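Local coordinates for glucuronoarabinoxylan endo-1,4-beta-xylanase (Clostridium papyrosolvens, PDB 4FMV), which probably cleaves internal beta-1,4 linkages of xylan, this chain being the family 30 catalytic part of a longer protein that also carries carbohydrate-binding and dockerin modules, at residues 23-28 / 86-91; 45-50 / 230-235. All blocks are in the same frame, centred on the assembly; numbering follows the deposited sequence.

Contact 1. Residues 23-28 / 86-91; sequences SAWCGT and SPWNPP
Trp25 and Trp88 both carry CG opposite their carbonyl carbon and next to the backbone N (chi1 -75° and -79°), which swings the two indoles together across loops 23-28 and 86-91. Trp25 occupies the third position of a type II turn closed by Cys26 N to Ser23 O at 3.0 Å, and its six-membered ring reaches out from there edge-on. The meeting is T-shaped: that edge points at one face of Trp88, with the planes at 71° and the centroid of the Trp25 six-membered ring 4.8 Å from that of the Trp88 five-membered ring. CH2 of Trp25 is the leading atom, 3.5 Å from Trp88 NE1, while its neighbour CZ3 rests 3.7 Å from Trp88 CE2. Ala24 adds an apolar touch, its CB 4.4 Å from Trp88 CH2. Trp88 has a second edge-to-face partner in Trp150, and Arg49 of strand 45-49 is touched by Ala24, Trp25 and Trp88 alike. The contact lies at the C-terminal rim of the (beta/alpha)8 barrel, the end where such glycosidases hold their substrate cleft; here the Trp pair joins the loops after its first and third strands, 11-22 and 82-86.

Contact 2. Residues 45-50 / 230-235; sequences ILRLRI and MTEKYF
Arg47 NH1 is held by two acceptors: OE1 of Glu232, in a salt-bridged hydrogen bond of 3.0 Å, and water 1, also 3.0 Å from NH1. The pair spans the interior of the (beta/alpha)8 barrel, joining its second strand, 45-49, to its seventh, 227-232, two strands that are not neighbours in the barrel wall. The N-H of NH1 runs fairly straight to OE1 at 157°, leaving the guanidinium edge near its own plane and arriving on the anti side of the carboxylate oxygen, somewhat out of the carboxylate plane. The guanidinium and carboxylate planes are turned 34° apart, and one N-H, not a two-pronged pair, makes the bond. An extended chain takes Arg47 there: CG lies anti to N (chi1 -179°), and the chain stays stretched as far as NE. The rest of the guanidinium is anchored too: NE bonds to Ser86 OG, and NH2 to Asn142 and, as a salt bridge, to Glu177, whose OE1 is also hydrogen-bonded to Thr231 OG1. Glu232 in turn has OE2 bonded to Tyr207 OH, so both carboxylate oxygens are engaged and its rotation is probably restrained. In clan A glycosidases the nucleophile is a glutamate near the C-terminal end of the seventh strand, and the place of Glu232 is consistent with that role, with Arg47 as a positioning neighbour. The backbone just before Glu232 takes part as well: Arg47 CD passes 3.5 Å from Thr231 O, and water 1, bridging from NH1, donates to that same Thr231 O at 2.7 Å.

How the contacts relate
Contact 2 lies deeper, its centre about 6 Å from that of the chain and its touching residues all buried, whereas the centre of contact 1 is about 16 Å from the chain centre, at the barrel rim, with one partner exposed. Their chemistry follows: charge and water inside the barrel, aromatic and apolar surfaces between the rim loops. Strand 45-49 binds the two together. Its Leu48 O probably accepts from Ser86 N at 2.9 Å, and its Arg47 O probably accepts from Ser23 N, so both loops of contact 1 start beside it, one on each flank. Arg47 reaches into the barrel, and Arg49, two residues further along the same face and nearer the rim, packs against Trp25.

Contact 1. Residues 23-28 / 86-91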
ATOM      1  N   SER A  23       3.537 -10.619  -2.187  1.00  7.46           N
ATOM      2  CA  SER A  23       3.862 -12.038  -2.393  1.00  8.00           C
ATOM      3  C   SER A  23       5.318 -12.384  -2.019  1.00  8.61           C
ATOM      4  O   SER A  23       5.789 -13.487  -2.306  1.00  8.36           O
ATOM      5  CB  SER A  23       3.540 -12.478  -3.830  1.00  8.64           C
ATOM      6  OG  SER A  23       4.131 -11.616  -4.791  1.00  7.76           O
ATOM      7  N   ALA A  24       6.049 -11.424  -1.441  1.00  7.72           N
ATOM      8  CA  ALA A  24       7.459 -11.647  -1.069  1.00  7.26           C
ATOM      9  C   ALA A  24       7.639 -12.892  -0.220  1.00  8.06           C
ATOM     10  O   ALA A  24       6.912 -13.091   0.743  1.00 11.68           O
ATOM     11  CB  ALA A  24       8.006 -10.425  -0.291  1.00  4.94           C
ATOM     12  N   TRP A  25       8.601 -13.732  -0.591  1.00 10.37           N
ATOM     13  CA  TRP A  25       8.915 -14.968   0.138  1.00 10.35           C
ATOM     14  C   TRP A  25       7.726 -15.930   0.284  1.00 12.31           C
ATOM     15  O   TRP A  25       7.734 -16.804   1.146  1.00 13.52           O
ATOM     16  CB  TRP A  25       9.488 -14.645   1.520  1.00 11.22           C
ATOM     17  CG  TRP A  25      10.913 -14.155   1.492  1.00 14.95           C
ATOM     18  CD1 TRP A  25      12.017 -14.842   1.030  1.00 16.82           C
ATOM     19  CD2 TRP A  25      11.397 -12.883   1.952  1.00 13.89           C
ATOM     20  NE1 TRP A  25      13.142 -14.062   1.172  1.00 16.00           N
ATOM     21  CE2 TRP A  25      12.795 -12.866   1.748  1.00 14.24           C
ATOM     22  CE3 TRP A  25      10.784 -11.754   2.533  1.00  8.41           C
ATOM     23  CZ2 TRP A  25      13.597 -11.758   2.099  1.00 15.04           C
ATOM     24  CZ3 TRP A  25      11.587 -10.661   2.879  1.00 11.57           C
ATOM     25  CH2 TRP A  25      12.973 -10.671   2.651  1.00 12.90           C
ATOM     26  N   CYS A  26       6.725 -15.792  -0.579  1.00  9.96           N
ATOM     27  CA  CYS A  26       5.568 -16.707  -0.585  1.00 10.31           C
ATOM     28  C   CYS A  26       5.704 -17.836  -1.601  1.00 14.49           C
ATOM     29  O   CYS A  26       4.746 -18.595  -1.839  1.00 18.22           O
ATOM     30  CB  CYS A  26       4.263 -15.931  -0.795  1.00  9.91           C
ATOM     31  SG  CYS A  26       3.999 -14.758   0.548  1.00 10.42           S
ATOM     32  N   GLY A  27       6.866 -17.917  -2.241  1.00 12.64           N
ATOM     33  CA  GLY A  27       7.040 -18.845  -3.345  1.00 13.39           C
ATOM     34  C   GLY A  27       5.994 -18.547  -4.412  1.00 13.32           C
ATOM     35  O   GLY A  27       5.707 -17.374  -4.714  1.00  7.94           O
ATOM     36  N   THR A  28       5.425 -19.611  -4.977  1.00 12.41           N
ATOM     37  CA  THR A  28       4.348 -19.486  -5.943  1.00 13.94           C
ATOM     38  C   THR A  28       3.019 -19.632  -5.221  1.00 15.99           C
ATOM     39  O   THR A  28       2.675 -20.723  -4.747  1.00 13.16           O
ATOM     40  CB  THR A  28       4.489 -20.564  -7.017  1.00 14.59           C
ATOM     41  OG1 THR A  28       5.795 -20.450  -7.591  1.00 14.42           O
ATOM     42  CG2 THR A  28       3.414 -20.424  -8.124  1.00 13.01           C
ATOM     43  N   SER A  86      10.075  -4.581  -4.955  1.00  8.17           N
ATOM     44  CA  SER A  86      11.128  -3.978  -4.110  1.00  4.55           C
ATOM     45  C   SER A  86      12.244  -5.009  -3.898  1.00  8.22           C
ATOM     46  O   SER A  86      11.952  -6.203  -3.671  1.00 10.14           O
ATOM     47  CB  SER A  86      10.540  -3.668  -2.726  1.00  4.73           C
ATOM     48  OG  SER A  86       9.381  -2.836  -2.780  1.00  7.83           O
ATOM     49  N   PRO A  87      13.516  -4.580  -4.014  1.00  8.09           N
ATOM     50  CA  PRO A  87      14.729  -5.285  -3.568  1.00  9.57           C
ATOM     51  C   PRO A  87      15.073  -5.094  -2.074  1.00  8.43           C
ATOM     52  O   PRO A  87      15.046  -3.944  -1.598  1.00  5.58           O
ATOM     53  CB  PRO A  87      15.806  -4.672  -4.465  1.00  9.85           C
ATOM     54  CG  PRO A  87      15.313  -3.164  -4.650  1.00  6.62           C
ATOM     55  CD  PRO A  87      13.804  -3.163  -4.315  1.00  7.05           C
ATOM     56  N   TRP A  88      15.430  -6.165  -1.364  1.00 10.40           N
ATOM     57  CA  TRP A  88      16.141  -6.070  -0.083  1.00  7.59           C
ATOM     58  C   TRP A  88      17.656  -5.972  -0.205  1.00  9.13           C
ATOM     59  O   TRP A  88      18.312  -5.395   0.650  1.00  9.13           O
ATOM     60  CB  TRP A  88      15.802  -7.232   0.850  1.00  6.06           C
ATOM     61  CG  TRP A  88      14.504  -7.147   1.591  1.00  6.54           C
ATOM     62  CD1 TRP A  88      14.323  -7.227   2.958  1.00  8.19           C
ATOM     63  CD2 TRP A  88      13.189  -7.051   1.017  1.00  6.90           C
ATOM     64  NE1 TRP A  88      12.969  -7.178   3.253  1.00  7.52           N
ATOM     65  CE2 TRP A  88      12.263  -7.065   2.086  1.00  8.89           C
ATOM     66  CE3 TRP A  88      12.714  -6.944  -0.293  1.00 12.80           C
ATOM     67  CZ2 TRP A  88      10.883  -6.956   1.874  1.00  9.23           C
ATOM     68  CZ3 TRP A  88      11.356  -6.854  -0.500  1.00 16.00           C
ATOM     69  CH2 TRP A  88      10.451  -6.869   0.585  1.00 14.23           C
ATOM     70  N   ASN A  89      18.213  -6.637  -1.215  1.00 10.50           N
ATOM     71  CA  ASN A  89      19.648  -6.577  -1.475  1.00 11.04           C
ATOM     72  C   ASN A  89      19.904  -6.621  -2.971  1.00 11.41           C
ATOM     73  O   ASN A  89      19.112  -7.196  -3.722  1.00 10.16           O
ATOM     74  CB  ASN A  89      20.398  -7.767  -0.847  1.00 13.28           C
ATOM     75  CG  ASN A  89      20.247  -7.852   0.670  1.00 14.25           C
ATOM     76  OD1 ASN A  89      20.895  -7.123   1.426  1.00 12.03           O
ATOM     77  ND2 ASN A  89      19.428  -8.785   1.115  1.00 13.98           N
ATOM     78  N   PRO A  90      21.024  -6.033  -3.421  1.00  8.94           N
ATOM     79  CA  PRO A  90      21.386  -6.410  -4.787  1.00 10.69           C
ATOM     80  C   PRO A  90      22.045  -7.794  -4.757  1.00  9.86           C
ATOM     81  O   PRO A  90      22.247  -8.324  -3.659  1.00  6.86           O
ATOM     82  CB  PRO A  90      22.392  -5.340  -5.188  1.00 11.83           C
ATOM     83  CG  PRO A  90      22.990  -4.866  -3.904  1.00 14.87           C
ATOM     84  CD  PRO A  90      21.935  -5.037  -2.833  1.00 10.38           C
ATOM     85  N   PRO A  91      22.434  -8.338  -5.930  1.00  8.59           N
ATOM     86  CA  PRO A  91      23.264  -9.544  -5.944  1.00  8.27           C
ATOM     87  C   PRO A  91      24.512  -9.367  -5.091  1.00  9.72           C
ATOM     88  O   PRO A  91      25.053  -8.262  -5.002  1.00 11.79           O
ATOM     89  CB  PRO A  91      23.668  -9.663  -7.416  1.00  5.95           C
ATOM     90  CG  PRO A  91      22.544  -9.057  -8.149  1.00  6.12           C
ATOM     91  CD  PRO A  91      22.161  -7.861  -7.294  1.00  6.61           C
TER

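Contact 2. Residues 45-50 / 230-235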
ATOM      1  N   ILE A  45      -3.480  -4.063  -5.923  1.00  7.04           N
ATOM      2  CA  ILE A  45      -2.035  -3.897  -6.016  1.00  8.40           C
ATOM      3  C   ILE A  45      -1.332  -5.115  -5.407  1.00  8.70           C
ATOM      4  O   ILE A  45      -1.731  -5.598  -4.347  1.00 10.28           O
ATOM      5  CB  ILE A  45      -1.532  -2.620  -5.272  1.00 11.93           C
ATOM      6  CG1 ILE A  45      -2.289  -1.374  -5.731  1.00 12.62           C
ATOM      7  CG2 ILE A  45      -0.014  -2.439  -5.463  1.00 12.62           C
ATOM      8  CD1 ILE A  45      -1.904  -0.088  -4.949  1.00  3.72           C
ATOM      9  N   LEU A  46      -0.293  -5.597  -6.085  1.00  7.20           N
ATOM     10  CA  LEU A  46       0.575  -6.657  -5.569  1.00  7.79           C
ATOM     11  C   LEU A  46       2.018  -6.186  -5.552  1.00  9.84           C
ATOM     12  O   LEU A  46       2.510  -5.611  -6.530  1.00  9.08           O
ATOM     13  CB  LEU A  46       0.482  -7.922  -6.453  1.00  7.87           C
ATOM     14  CG  LEU A  46       1.411  -9.068  -6.034  1.00 10.28           C
ATOM     15  CD1 LEU A  46       1.058  -9.643  -4.634  1.00  3.31           C
ATOM     16  CD2 LEU A  46       1.371 -10.173  -7.059  1.00 10.40           C
ATOM     17  N   ARG A  47       2.696  -6.443  -4.439  1.00 10.28           N
ATOM     18  CA  ARG A  47       4.111  -6.128  -4.279  1.00  9.26           C
ATOM     19  C   ARG A  47       4.944  -7.409  -4.337  1.00  8.10           C
ATOM     20  O   ARG A  47       4.787  -8.295  -3.490  1.00  9.90           O
ATOM     21  CB  ARG A  47       4.346  -5.433  -2.916  1.00  4.48           C
ATOM     22  CG  ARG A  47       5.795  -5.032  -2.634  1.00  5.33           C
ATOM     23  CD  ARG A  47       5.930  -4.467  -1.218  1.00  6.55           C
ATOM     24  NE  ARG A  47       7.281  -3.938  -0.941  1.00  7.58           N
ATOM     25  CZ  ARG A  47       7.924  -4.096   0.211  1.00  7.57           C
ATOM     26  NH1 ARG A  47       7.342  -4.773   1.182  1.00  7.76           N
ATOM     27  NH2 ARG A  47       9.136  -3.541   0.405  1.00  8.99           N
ATOM     28  N   LEU A  48       5.867  -7.461  -5.300  1.00  8.23           N
ATOM     29  CA  LEU A  48       6.840  -8.542  -5.459  1.00  9.34           C
ATOM     30  C   LEU A  48       8.147  -8.206  -4.736  1.00 10.78           C
ATOM     31  O   LEU A  48       8.487  -7.032  -4.550  1.00  7.04           O
ATOM     32  CB  LEU A  48       7.175  -8.760  -6.936  1.00 11.50           C
ATOM     33  CG  LEU A  48       6.043  -8.782  -7.959  1.00  8.88           C
ATOM     34  CD1 LEU A  48       6.637  -8.835  -9.360  1.00  8.39           C
ATOM     35  CD2 LEU A  48       5.126  -9.972  -7.694  1.00  8.49           C
ATOM     36  N   ARG A  49       8.825  -9.230  -4.233  1.00  9.49           N
ATOM     37  CA  ARG A  49      10.199  -9.048  -3.787  1.00 10.47           C
ATOM     38  C   ARG A  49      11.129  -9.530  -4.899  1.00 12.31           C
ATOM     39  O   ARG A  49      10.949 -10.633  -5.425  1.00 11.45           O
ATOM     40  CB  ARG A  49      10.472  -9.834  -2.512  1.00  8.17           C
ATOM     41  CG  ARG A  49      11.966  -9.925  -2.172  1.00 11.39           C
ATOM     42  CD  ARG A  49      12.221 -10.712  -0.901  1.00  9.77           C
ATOM     43  NE  ARG A  49      13.576 -11.260  -0.911  1.00 14.42           N
ATOM     44  CZ  ARG A  49      13.917 -12.363  -1.581  1.00 18.83           C
ATOM     45  NH1 ARG A  49      13.002 -13.034  -2.287  1.00 16.64           N
ATOM     46  NH2 ARG A  49      15.173 -12.804  -1.553  1.00 18.57           N
ATOM     47  N   ILE A  50      12.123  -8.710  -5.241  1.00 11.43           N
ATOM     48  CA  ILE A  50      13.102  -9.057  -6.272  1.00 11.02           C
ATOM     49  C   ILE A  50      14.156  -9.999  -5.684  1.00 12.83           C
ATOM     50  O   ILE A  50      14.943  -9.608  -4.799  1.00 10.24           O
ATOM     51  CB  ILE A  50      13.815  -7.783  -6.781  1.00  8.15           C
ATOM     52  CG1 ILE A  50      12.801  -6.771  -7.333  1.00 10.77           C
ATOM     53  CG2 ILE A  50      14.866  -8.103  -7.849  1.00 11.84           C
ATOM     54  CD1 ILE A  50      13.432  -5.439  -7.798  1.00 10.73           C
ATOM     55  N   MET A 230       1.847   3.917   1.135  1.00 11.56           N
ATOM     56  CA  MET A 230       2.386   3.189   2.268  1.00  8.77           C
ATOM     57  C   MET A 230       2.531   1.758   1.736  1.00 11.85           C
ATOM     58  O   MET A 230       1.537   1.086   1.451  1.00 13.06           O
ATOM     59  CB  MET A 230       1.354   3.210   3.385  1.00  5.84           C
ATOM     60  CG  MET A 230       1.889   2.910   4.759  1.00  7.70           C
ATOM     61  SD  MET A 230       2.628   1.288   4.926  1.00  9.22           S
ATOM     62  CE  MET A 230       1.224   0.197   4.582  1.00  9.15           C
ATOM     63  N   THR A 231       3.774   1.329   1.540  1.00 10.04           N
ATOM     64  CA  THR A 231       4.055   0.069   0.841  1.00  9.25           C
ATOM     65  C   THR A 231       4.275  -1.205   1.662  1.00  8.00           C
ATOM     66  O   THR A 231       4.410  -2.288   1.088  1.00  9.86           O
ATOM     67  CB  THR A 231       5.278   0.255  -0.089  1.00  8.43           C
ATOM     68  OG1 THR A 231       6.427   0.606   0.696  1.00  9.57           O
ATOM     69  CG2 THR A 231       5.007   1.347  -1.094  1.00  5.68           C
ATOM     70  N   GLU A 232       4.449  -1.091   2.971  1.00  8.38           N
ATOM     71  CA  GLU A 232       4.474  -2.287   3.820  1.00  7.44           C
ATOM     72  C   GLU A 232       4.020  -2.019   5.243  1.00  8.46           C
ATOM     73  O   GLU A 232       4.551  -1.115   5.905  1.00  8.30           O
ATOM     74  CB  GLU A 232       5.886  -2.867   3.843  1.00  6.86           C
ATOM     75  CG  GLU A 232       5.971  -4.310   4.388  1.00  8.26           C
ATOM     76  CD  GLU A 232       7.370  -4.650   4.811  1.00 10.30           C
ATOM     77  OE1 GLU A 232       8.281  -4.537   3.975  1.00 12.41           O
ATOM     78  OE2 GLU A 232       7.572  -4.995   5.984  1.00 11.29           O
ATOM     79  N   LYS A 233       3.093  -2.829   5.745  1.00 12.36           N
ATOM     80  CA  LYS A 233       2.793  -2.869   7.172  1.00 11.46           C
ATOM     81  C   LYS A 233       2.163  -4.232   7.455  1.00 10.87           C
ATOM     82  O   LYS A 233       1.409  -4.761   6.628  1.00  8.69           O
ATOM     83  CB  LYS A 233       1.856  -1.706   7.557  1.00  9.87           C
ATOM     84  CG  LYS A 233       1.504  -1.610   9.064  1.00  8.30           C
ATOM     85  CD  LYS A 233       2.759  -1.495   9.947  1.00 10.97           C
ATOM     86  CE  LYS A 233       2.395  -1.295  11.440  1.00 14.28           C
ATOM     87  NZ  LYS A 233       1.833   0.064  11.729  1.00 15.96           N
ATOM     88  N   TYR A 234       2.409  -4.795   8.625  1.00  9.73           N
ATOM     89  CA  TYR A 234       1.601  -5.932   9.050  1.00 10.21           C
ATOM     90  C   TYR A 234       1.097  -5.694  10.463  1.00 12.52           C
ATOM     91  O   TYR A 234       1.582  -4.788  11.176  1.00 12.53           O
ATOM     92  CB  TYR A 234       2.386  -7.255   8.955  1.00  8.43           C
ATOM     93  CG  TYR A 234       3.461  -7.364  10.006  1.00 10.24           C
ATOM     94  CD1 TYR A 234       3.168  -7.891  11.266  1.00 13.81           C
ATOM     95  CD2 TYR A 234       4.753  -6.913   9.765  1.00  8.16           C
ATOM     96  CE1 TYR A 234       4.134  -7.978  12.264  1.00 15.49           C
ATOM     97  CE2 TYR A 234       5.738  -7.022  10.759  1.00  8.69           C
ATOM     98  CZ  TYR A 234       5.413  -7.549  11.997  1.00 14.55           C
ATOM     99  OH  TYR A 234       6.368  -7.650  12.993  1.00 18.88           O
ATOM    100  N   PHE A 235       0.095  -6.481  10.848  1.00 10.39           N
ATOM    101  CA  PHE A 235      -0.377  -6.524  12.222  1.00 10.97           C
ATOM    102  C   PHE A 235      -0.342  -7.982  12.652  1.00 12.49           C
ATOM    103  O   PHE A 235      -0.561  -8.898  11.842  1.00 11.70           O
ATOM    104  CB  PHE A 235      -1.778  -5.908  12.350  1.00  8.77           C
ATOM    105  CG  PHE A 235      -1.798  -4.426  12.077  1.00 12.01           C
ATOM    106  CD1 PHE A 235      -1.888  -3.952  10.776  1.00 11.82           C
ATOM    107  CD2 PHE A 235      -1.687  -3.509  13.122  1.00 13.41           C
ATOM    108  CE1 PHE A 235      -1.869  -2.586  10.513  1.00 14.69           C
ATOM    109  CE2 PHE A 235      -1.689  -2.146  12.873  1.00 13.90           C
ATOM    110  CZ  PHE A 235      -1.778  -1.680  11.555  1.00 13.90           C
TER
HETATM  111  O   HOH W   1       4.373  -4.951   1.548  1.00  9.86           O